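Local coordinates for glutathione s-transferase protein (Ralstonia solanacearum, PDB 3TOU) that binds glutathione and probably works as a glutathione transferase, joining the tripeptide's thiol to electrophilic substrates, at residues R18-E23 against A158-G163; R142-R147 against A186-R191; P52-D57 against A69-T74. One frame throughout, in Å; residues are numbered along the deposited sequence.

Contact 1: R18-E23 against A158-G163; sequences RVVLAE and ADIAVG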
loop_
_atom_site.group_PDB
_atom_site.type_symbol
_atom_site.label_atom_id
_atom_site.label_comp_id
_atom_site.label_asym_id
_atom_site.label_seq_id
_atom_site.Cartn_x
_atom_site.Cartn_y
_atom_site.Cartn_z
ATOM N N ARG A 18 6.817 -6.130 -12.253
ATOM C CA ARG A 18 7.444 -6.818 -13.387
ATOM C C ARG A 18 6.632 -6.619 -14.657
ATOM O O ARG A 18 7.204 -6.441 -15.732
ATOM C CB ARG A 18 7.627 -8.310 -13.100
ATOM C CG ARG A 18 8.675 -8.568 -12.009
ATOM C CD ARG A 18 8.705 -10.023 -11.592
ATOM N NE ARG A 18 9.136 -10.905 -12.670
ATOM C CZ ARG A 18 8.693 -12.151 -12.832
ATOM N NH1 ARG A 18 7.798 -12.656 -12.003
ATOM N NH2 ARG A 18 9.151 -12.898 -13.827
ATOM N N VAL A 19 5.304 -6.651 -14.521
ATOM C CA VAL A 19 4.419 -6.394 -15.663
ATOM C C VAL A 19 4.590 -4.964 -16.171
ATOM O O VAL A 19 4.689 -4.745 -17.377
ATOM C CB VAL A 19 2.944 -6.689 -15.337
ATOM C CG1 VAL A 19 2.015 -6.260 -16.500
ATOM C CG2 VAL A 19 2.784 -8.194 -15.052
ATOM N N VAL A 20 4.643 -4.008 -15.248
ATOM C CA VAL A 20 4.864 -2.614 -15.603
ATOM C C VAL A 20 6.196 -2.458 -16.345
ATOM O O VAL A 20 6.238 -1.816 -17.401
ATOM C CB VAL A 20 4.838 -1.708 -14.345
ATOM C CG1 VAL A 20 5.420 -0.320 -14.638
ATOM C CG2 VAL A 20 3.390 -1.566 -13.870
ATOM N N LEU A 21 7.259 -3.051 -15.804
ATOM C CA LEU A 21 8.585 -2.958 -16.420
ATOM C C LEU A 21 8.584 -3.543 -17.838
ATOM O O LEU A 21 9.210 -2.990 -18.736
ATOM C CB LEU A 21 9.651 -3.617 -15.533
ATOM C CG LEU A 21 9.954 -2.885 -14.204
ATOM C CD1 LEU A 21 10.823 -3.735 -13.285
ATOM C CD2 LEU A 21 10.596 -1.524 -14.424
ATOM N N ALA A 22 7.854 -4.640 -18.033
ATOM C CA ALA A 22 7.769 -5.276 -19.360
ATOM C C ALA A 22 6.984 -4.394 -20.339
ATOM O O ALA A 22 7.414 -4.188 -21.480
ATOM C CB ALA A 22 7.140 -6.664 -19.243
ATOM N N GLU A 23 5.842 -3.868 -19.889
ATOM C CA GLU A 23 5.027 -2.960 -20.726
ATOM C C GLU A 23 5.803 -1.698 -21.082
ATOM O O GLU A 23 5.691 -1.190 -22.201
ATOM C CB GLU A 23 3.700 -2.582 -20.050
ATOM C CG GLU A 23 2.729 -3.768 -19.829
ATOM C CD GLU A 23 2.054 -4.270 -21.116
ATOM O OE1 GLU A 23 1.884 -3.465 -22.051
ATOM O OE2 GLU A 23 1.699 -5.468 -21.190
ATOM N N ALA A 158 -4.207 0.304 -13.675
ATOM C CA ALA A 158 -5.436 -0.266 -13.098
ATOM C C ALA A 158 -5.658 -1.696 -13.587
ATOM O O ALA A 158 -5.886 -2.609 -12.793
ATOM C CB ALA A 158 -6.645 0.611 -13.425
ATOM N N ASP A 159 -5.550 -1.892 -14.895
ATOM C CA ASP A 159 -5.717 -3.221 -15.488
ATOM C C ASP A 159 -4.637 -4.189 -15.046
ATOM O O ASP A 159 -4.940 -5.351 -14.749
ATOM C CB ASP A 159 -5.702 -3.103 -17.007
ATOM C CG ASP A 159 -6.745 -2.144 -17.504
ATOM O OD1 ASP A 159 -7.941 -2.460 -17.365
ATOM O OD2 ASP A 159 -6.366 -1.065 -17.999
ATOM N N ILE A 160 -3.389 -3.710 -15.011
ATOM C CA ILE A 160 -2.255 -4.536 -14.561
ATOM C C ILE A 160 -2.490 -5.037 -13.138
ATOM O O ILE A 160 -2.386 -6.241 -12.864
ATOM C CB ILE A 160 -0.915 -3.766 -14.659
ATOM C CG1 ILE A 160 -0.569 -3.502 -16.133
ATOM C CG2 ILE A 160 0.229 -4.512 -13.917
ATOM C CD1 ILE A 160 0.599 -2.547 -16.339
ATOM N N ALA A 161 -2.841 -4.109 -12.254
ATOM C CA ALA A 161 -3.098 -4.428 -10.848
ATOM C C ALA A 161 -4.241 -5.424 -10.680
ATOM O O ALA A 161 -4.099 -6.407 -9.948
ATOM C CB ALA A 161 -3.346 -3.164 -10.053
ATOM N N VAL A 162 -5.361 -5.182 -11.365
ATOM C CA VAL A 162 -6.507 -6.095 -11.283
ATOM C C VAL A 162 -6.112 -7.490 -11.812
ATOM O O VAL A 162 -6.414 -8.518 -11.194
ATOM C CB VAL A 162 -7.742 -5.529 -12.041
ATOM C CG1 VAL A 162 -8.841 -6.599 -12.194
ATOM C CG2 VAL A 162 -8.310 -4.310 -11.319
ATOM N N GLY A 163 -5.428 -7.513 -12.948
ATOM C CA GLY A 163 -4.930 -8.763 -13.536
ATOM C C GLY A 163 -4.074 -9.586 -12.584
ATOM O O GLY A 163 -4.266 -10.800 -12.442
#
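Ile160 meets Val19 tip to tip, and every touch in this contact is made by that one isoleucine. Its branch methyl CG2 lies 3.6 Å from CG1 of Val19, and CG2 also touches Val19 CB. The longer arm of Ile160 runs on past the valine: CG1 lies against Val19 CG1, and CD1 ends 3.9 Å from Val20 CG2, crossing that side chain at about a right angle. Beyond it, the CG methylene of Glu23 comes within 4.3 Å of Ile160 CD1, adding an aliphatic edge on the side of the next helical turn. With CG1 beside the backbone N (chi1 -67°) and the arm extended at chi2 (170°), CD1 passes Val19 CG1 to reach Val20 and Glu23, while CG2 meets Val19 alone. No hydrogen bond crosses the contact.

Further out, the carboxylate of Glu23 is held through OE2 by a salt bridge to Arg195 and a hydrogen bond to Ser197, while Phe198 and Thr201 pack on Val19. On the other helix, Asp159 accepts hydrogen bonds from the backbone N of Cys150 and of Thr156, which ties down the start of helix 157-172, where Ile160 sits. The two helix axes approach to 10.4 Å at 140°, roughly antiparallel. This is the interdomain interface of the glutathione transferase fold, where the first helix of the thioredoxin-like domain packs on a core helix of the all-helical domain.

Contact 2: R142-R147 against A186-R191; sequences RGLADR and AAFYTR
Within the all-helical C-terminal domain, the end of helix 123-144 and the type II' beta turn that leaves it, from Leu144 to Arg147, pack on helix 183-193. Leu144 supplies the apolar contact: its CD2 methyl sits 3.8 Å from CB of Phe188. Its CG, anti to N (chi1 174°), sends the branch across to that helix. The Phe188 ring continues inward to Asp159 and Val162 of helix 157-172.

On the outer side, Arg191 folds back over its own helix, its chain bent at chi3 (-62°), and Phe188 CA lies 3.5 Å above one face of the Arg191 guanidinium plane, offset from its centre. NH2 of Arg191 comes to 3.7 Å from Arg147 O, but its hydrogen bond goes to the neighbouring carbonyl, Thr148 O. Arg147 turns its own guanidinium back across the turn, with Leu144 O 3.6 Å above the centre of its plane. Its NH2 makes a weak bond to Gly143 O and a hydrogen bond to Cys150 O.

The chemistry is therefore divided: a leucine methyl on a phenylalanine stem inside, and outside two arginines drawn to backbone carbonyls at the helix end and in the loop after the turn, which would partly offset their charge.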
loop_
_atom_site.group_PDB
_atom_site.type_symbol
_atom_site.label_atom_id
_atom_site.label_comp_id
_atom_site.label_asym_id
_atom_site.label_seq_id
_atom_site.Cartn_x
_atom_site.Cartn_y
_atom_site.Cartn_z
ATOM N N ARG A 142 -18.394 -4.437 -10.612
ATOM C CA ARG A 142 -19.239 -3.246 -10.762
ATOM C C ARG A 142 -18.515 -2.109 -11.482
ATOM O O ARG A 142 -19.087 -1.459 -12.369
ATOM C CB ARG A 142 -19.762 -2.755 -9.408
ATOM C CG ARG A 142 -20.881 -3.603 -8.811
ATOM C CD ARG A 142 -21.567 -2.872 -7.641
ATOM N NE ARG A 142 -20.602 -2.357 -6.673
ATOM C CZ ARG A 142 -20.204 -2.994 -5.574
ATOM N NH1 ARG A 142 -20.699 -4.187 -5.254
ATOM N NH2 ARG A 142 -19.311 -2.425 -4.784
ATOM N N GLY A 143 -17.254 -1.892 -11.118
ATOM C CA GLY A 143 -16.448 -0.821 -11.698
ATOM C C GLY A 143 -16.133 -0.999 -13.172
ATOM O O GLY A 143 -16.164 -0.026 -13.928
ATOM N N LEU A 144 -15.829 -2.234 -13.579
ATOM C CA LEU A 144 -15.463 -2.540 -14.951
ATOM C C LEU A 144 -16.687 -2.508 -15.863
ATOM O O LEU A 144 -16.596 -2.081 -17.022
ATOM C CB LEU A 144 -14.788 -3.913 -15.049
ATOM C CG LEU A 144 -14.462 -4.433 -16.456
ATOM C CD1 LEU A 144 -13.364 -3.614 -17.100
ATOM C CD2 LEU A 144 -14.102 -5.908 -16.359
ATOM N N ALA A 145 -17.822 -2.939 -15.311
ATOM C CA ALA A 145 -19.090 -3.024 -16.053
ATOM C C ALA A 145 -18.902 -3.726 -17.410
ATOM O O ALA A 145 -18.334 -4.814 -17.477
ATOM C CB ALA A 145 -19.705 -1.627 -16.210
ATOM N N ASP A 146 -19.344 -3.080 -18.488
ATOM C CA ASP A 146 -19.271 -3.638 -19.843
ATOM C C ASP A 146 -18.026 -3.187 -20.621
ATOM O O ASP A 146 -17.901 -3.460 -21.822
ATOM C CB ASP A 146 -20.530 -3.210 -20.618
ATOM C CG ASP A 146 -20.615 -1.699 -20.809
ATOM O OD1 ASP A 146 -20.438 -0.934 -19.827
ATOM O OD2 ASP A 146 -20.847 -1.263 -21.952
ATOM N N ARG A 147 -17.111 -2.501 -19.940
ATOM C CA ARG A 147 -15.953 -1.886 -20.597
ATOM C C ARG A 147 -14.828 -2.862 -20.889
ATOM O O ARG A 147 -14.747 -3.945 -20.289
ATOM C CB ARG A 147 -15.450 -0.682 -19.798
ATOM C CG ARG A 147 -16.546 0.367 -19.593
ATOM C CD ARG A 147 -16.023 1.707 -19.106
ATOM N NE ARG A 147 -15.221 1.589 -17.895
ATOM C CZ ARG A 147 -15.709 1.518 -16.663
ATOM N NH1 ARG A 147 -17.021 1.545 -16.441
ATOM N NH2 ARG A 147 -14.876 1.408 -15.643
ATOM N N ALA A 186 -14.128 -12.609 -15.671
ATOM C CA ALA A 186 -13.646 -13.774 -16.404
ATOM C C ALA A 186 -13.170 -13.388 -17.800
ATOM O O ALA A 186 -12.085 -13.790 -18.217
ATOM C CB ALA A 186 -14.732 -14.878 -16.477
ATOM N N ALA A 187 -13.984 -12.601 -18.501
ATOM C CA ALA A 187 -13.677 -12.108 -19.841
ATOM C C ALA A 187 -12.469 -11.172 -19.834
ATOM O O ALA A 187 -11.587 -11.279 -20.696
ATOM C CB ALA A 187 -14.890 -11.401 -20.438
ATOM N N PHE A 188 -12.436 -10.267 -18.852
ATOM C CA PHE A 188 -11.315 -9.349 -18.674
ATOM C C PHE A 188 -9.999 -10.112 -18.545
ATOM O O PHE A 188 -8.992 -9.767 -19.193
ATOM C CB PHE A 188 -11.532 -8.482 -17.429
ATOM C CG PHE A 188 -10.326 -7.669 -17.035
ATOM C CD1 PHE A 188 -10.094 -6.416 -17.611
ATOM C CD2 PHE A 188 -9.416 -8.161 -16.090
ATOM C CE1 PHE A 188 -8.973 -5.663 -17.246
ATOM C CE2 PHE A 188 -8.276 -7.420 -15.731
ATOM C CZ PHE A 188 -8.066 -6.169 -16.306
ATOM N N TYR A 189 -10.007 -11.136 -17.700
ATOM C CA TYR A 189 -8.789 -11.867 -17.416
ATOM C C TYR A 189 -8.326 -12.676 -18.622
ATOM O O TYR A 189 -7.132 -12.733 -18.894
ATOM C CB TYR A 189 -8.945 -12.745 -16.181
ATOM C CG TYR A 189 -7.653 -13.405 -15.798
ATOM C CD1 TYR A 189 -6.600 -12.652 -15.276
ATOM C CD2 TYR A 189 -7.465 -14.778 -15.988
ATOM C CE1 TYR A 189 -5.399 -13.252 -14.929
ATOM C CE2 TYR A 189 -6.260 -15.391 -15.659
ATOM C CZ TYR A 189 -5.237 -14.622 -15.114
ATOM O OH TYR A 189 -4.048 -15.201 -14.784
ATOM N N THR A 190 -9.274 -13.263 -19.361
ATOM C CA THR A 190 -8.965 -13.951 -20.622
ATOM C C THR A 190 -8.215 -13.017 -21.590
ATOM O O THR A 190 -7.261 -13.438 -22.254
ATOM C CB THR A 190 -10.277 -14.538 -21.258
ATOM O OG1 THR A 190 -10.765 -15.604 -20.430
ATOM C CG2 THR A 190 -10.045 -15.076 -22.674
ATOM N N ARG A 191 -8.624 -11.749 -21.637
ATOM C CA ARG A 191 -7.963 -10.750 -22.490
ATOM C C ARG A 191 -6.572 -10.342 -21.992
ATOM O O ARG A 191 -5.665 -10.129 -22.802
ATOM C CB ARG A 191 -8.816 -9.497 -22.633
ATOM C CG ARG A 191 -10.142 -9.698 -23.376
ATOM C CD ARG A 191 -10.787 -8.361 -23.739
ATOM N NE ARG A 191 -11.136 -7.512 -22.592
ATOM C CZ ARG A 191 -12.250 -7.624 -21.862
ATOM N NH1 ARG A 191 -13.134 -8.575 -22.126
ATOM N NH2 ARG A 191 -12.480 -6.791 -20.847
#

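Contact 3: P52-D57 against A69-T74; sequences PCLVMD and AEYADT
Tyr71 reaches from helix 65-74 to Leu54 of strand 53-55 and Met56 just after it, in the thioredoxin-like N-terminal domain where helix and sheet pack together; with Met56 it forms a Met-aromatic contact. Met56 can be followed outward. Its CB starts toward the helix, and CG stands beside the backbone N (chi1 -48°). The chain then bends at chi2 (-59°), bringing SD to 5.4 Å from the centroid of the Tyr71 ring, oblique to its plane. The terminal CE finishes the approach, 3.6 Å from Tyr71 CE2 and a little farther from CD2, so the methyl rather than the sulfur makes the closest touch. Met56 and Tyr71 lie alongside each other, their ends pointing opposite ways. Leu54 enters from the strand proper: its CD2 methyl lies at the ring edge, near the plane, 4.2 Å from Tyr71 CD2. Met3 packs on both Leu54 and Met56, and Leu62 on Met56 and Tyr71.

The same helix faces the dimer partner, for Val90 of the second subunit packs on Tyr71, and Glu70 forms salt bridges with Arg89 and Arg93 of that subunit. Just before the strand, Pro52 follows a cis peptide bond, the cis-proline of the thioredoxin fold, and touches the bound glutathione. The tyrosine's carbonyl is gripped twice by Thr74: the backbone N donates to Tyr71 O at 3.0 Å, and the hydroxyl OG1 donates in the carbonyl plane at 2.7 Å.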
loop_
_atom_site.group_PDB
_atom_site.type_symbol
_atom_site.label_atom_id
_atom_site.label_comp_id
_atom_site.label_asym_id
_atom_site.label_seq_id
_atom_site.Cartn_x
_atom_site.Cartn_y
_atom_site.Cartn_z
ATOM N N PRO A 52 8.219 -6.124 -3.565
ATOM C CA PRO A 52 9.413 -5.756 -4.334
ATOM C C PRO A 52 10.204 -4.580 -3.762
ATOM O O PRO A 52 9.654 -3.713 -3.080
ATOM C CB PRO A 52 8.847 -5.386 -5.703
ATOM C CG PRO A 52 7.457 -4.864 -5.380
ATOM C CD PRO A 52 6.974 -5.730 -4.258
ATOM N N CYS A 53 11.490 -4.578 -4.075
ATOM C CA CYS A 53 12.375 -3.471 -3.782
ATOM C C CYS A 53 13.259 -3.277 -5.020
ATOM O O CYS A 53 13.880 -4.226 -5.514
ATOM C CB CYS A 53 13.218 -3.774 -2.538
ATOM S SG CYS A 53 14.303 -2.389 -2.087
ATOM N N LEU A 54 13.255 -2.066 -5.559
ATOM C CA LEU A 54 14.037 -1.749 -6.762
ATOM C C LEU A 54 15.319 -1.053 -6.329
ATOM O O LEU A 54 15.268 -0.079 -5.596
ATOM C CB LEU A 54 13.234 -0.845 -7.703
ATOM C CG LEU A 54 13.818 -0.484 -9.082
ATOM C CD1 LEU A 54 13.930 -1.712 -9.982
ATOM C CD2 LEU A 54 12.960 0.565 -9.764
ATOM N N VAL A 55 16.459 -1.574 -6.773
ATOM C CA VAL A 55 17.759 -1.013 -6.396
ATOM C C VAL A 55 18.440 -0.439 -7.635
ATOM O O VAL A 55 18.561 -1.109 -8.674
ATOM C CB VAL A 55 18.668 -2.050 -5.698
ATOM C CG1 VAL A 55 19.902 -1.375 -5.099
ATOM C CG2 VAL A 55 17.900 -2.792 -4.595
ATOM N N MET A 56 18.858 0.814 -7.523
ATOM C CA MET A 56 19.405 1.561 -8.653
ATOM C C MET A 56 20.899 1.310 -8.768
ATOM O O MET A 56 21.494 0.704 -7.874
ATOM C CB MET A 56 19.157 3.068 -8.474
ATOM C CG MET A 56 17.746 3.467 -8.092
ATOM S SD MET A 56 16.546 2.937 -9.320
ATOM C CE MET A 56 15.056 3.326 -8.410
ATOM N N ASP A 57 21.505 1.806 -9.855
ATOM C CA ASP A 57 22.959 1.673 -10.092
ATOM C C ASP A 57 23.823 2.214 -8.942
ATOM O O ASP A 57 24.867 1.643 -8.621
ATOM C CB ASP A 57 23.364 2.382 -11.394
ATOM C CG ASP A 57 22.888 1.659 -12.646
ATOM O OD1 ASP A 57 22.758 0.410 -12.644
ATOM O OD2 ASP A 57 22.670 2.353 -13.659
ATOM N N ALA A 69 6.096 1.216 -9.411
ATOM C CA ALA A 69 5.282 1.256 -10.635
ATOM C C ALA A 69 5.142 2.682 -11.148
ATOM O O ALA A 69 5.238 2.924 -12.365
ATOM C CB ALA A 69 3.894 0.637 -10.397
ATOM N N GLU A 70 4.906 3.620 -10.229
ATOM C CA GLU A 70 4.778 5.033 -10.591
ATOM C C GLU A 70 6.069 5.587 -11.197
ATOM O O GLU A 70 6.045 6.241 -12.250
ATOM C CB GLU A 70 4.352 5.859 -9.373
ATOM C CG GLU A 70 4.145 7.352 -9.689
ATOM C CD GLU A 70 3.714 8.158 -8.476
ATOM O OE1 GLU A 70 3.943 7.692 -7.338
ATOM O OE2 GLU A 70 3.157 9.264 -8.668
ATOM N N TYR A 71 7.184 5.318 -10.526
ATOM C CA TYR A 71 8.500 5.713 -11.018
ATOM C C TYR A 71 8.762 5.116 -12.403
ATOM O O TYR A 71 9.199 5.830 -13.318
ATOM C CB TYR A 71 9.572 5.263 -10.031
ATOM C CG TYR A 71 10.981 5.548 -10.499
ATOM C CD1 TYR A 71 11.399 6.864 -10.735
ATOM C CD2 TYR A 71 11.878 4.512 -10.718
ATOM C CE1 TYR A 71 12.687 7.139 -11.165
ATOM C CE2 TYR A 71 13.176 4.779 -11.147
ATOM C CZ TYR A 71 13.566 6.090 -11.371
ATOM O OH TYR A 71 14.844 6.350 -11.804
ATOM N N ALA A 72 8.433 3.835 -12.571
ATOM C CA ALA A 72 8.731 3.134 -13.827
ATOM C C ALA A 72 7.970 3.729 -15.013
ATOM O O ALA A 72 8.512 3.803 -16.126
ATOM C CB ALA A 72 8.456 1.625 -13.695
ATOM N N ASP A 73 6.730 4.170 -14.783
ATOM C CA ASP A 73 5.948 4.802 -15.856
ATOM C C ASP A 73 6.612 6.077 -16.417
ATOM O O ASP A 73 6.407 6.422 -17.580
ATOM C CB ASP A 73 4.523 5.119 -15.391
ATOM C CG ASP A 73 3.566 5.389 -16.553
ATOM O OD1 ASP A 73 3.628 4.681 -17.597
ATOM O OD2 ASP A 73 2.737 6.317 -16.414
ATOM N N THR A 74 7.414 6.758 -15.594
ATOM C CA THR A 74 8.129 7.979 -16.027
ATOM C C THR A 74 9.432 7.725 -16.805
ATOM O O THR A 74 9.973 8.647 -17.429
ATOM C CB THR A 74 8.472 8.910 -14.846
ATOM O OG1 THR A 74 9.628 8.400 -14.158
ATOM C CG2 THR A 74 7.299 9.053 -13.889
#

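Overall arrangement
Contact 1 sits between the other two and touches both. Its Val162 CG1 packs 3.7 Å from Phe188 CE2 of contact 2, and its Val20 CG1 lies 3.7 Å from Ala72 CB of contact 3, so apolar packing runs from helix 65-74, which packs on the sheet, through the domain interface into the helical domain. Contacts 2 and 3 do not meet, their nearest atoms being about 15 Å apart. In sequence, contact 3 is nested within the loop closed by contact 1, whereas contacts 1 and 2 interleave. Glutathione touches Pro52 in contact 3; the side chain of Val20 in contact 1 is about 12 Å from a bound glutathione, and contact 2 lies away from the glutathione site.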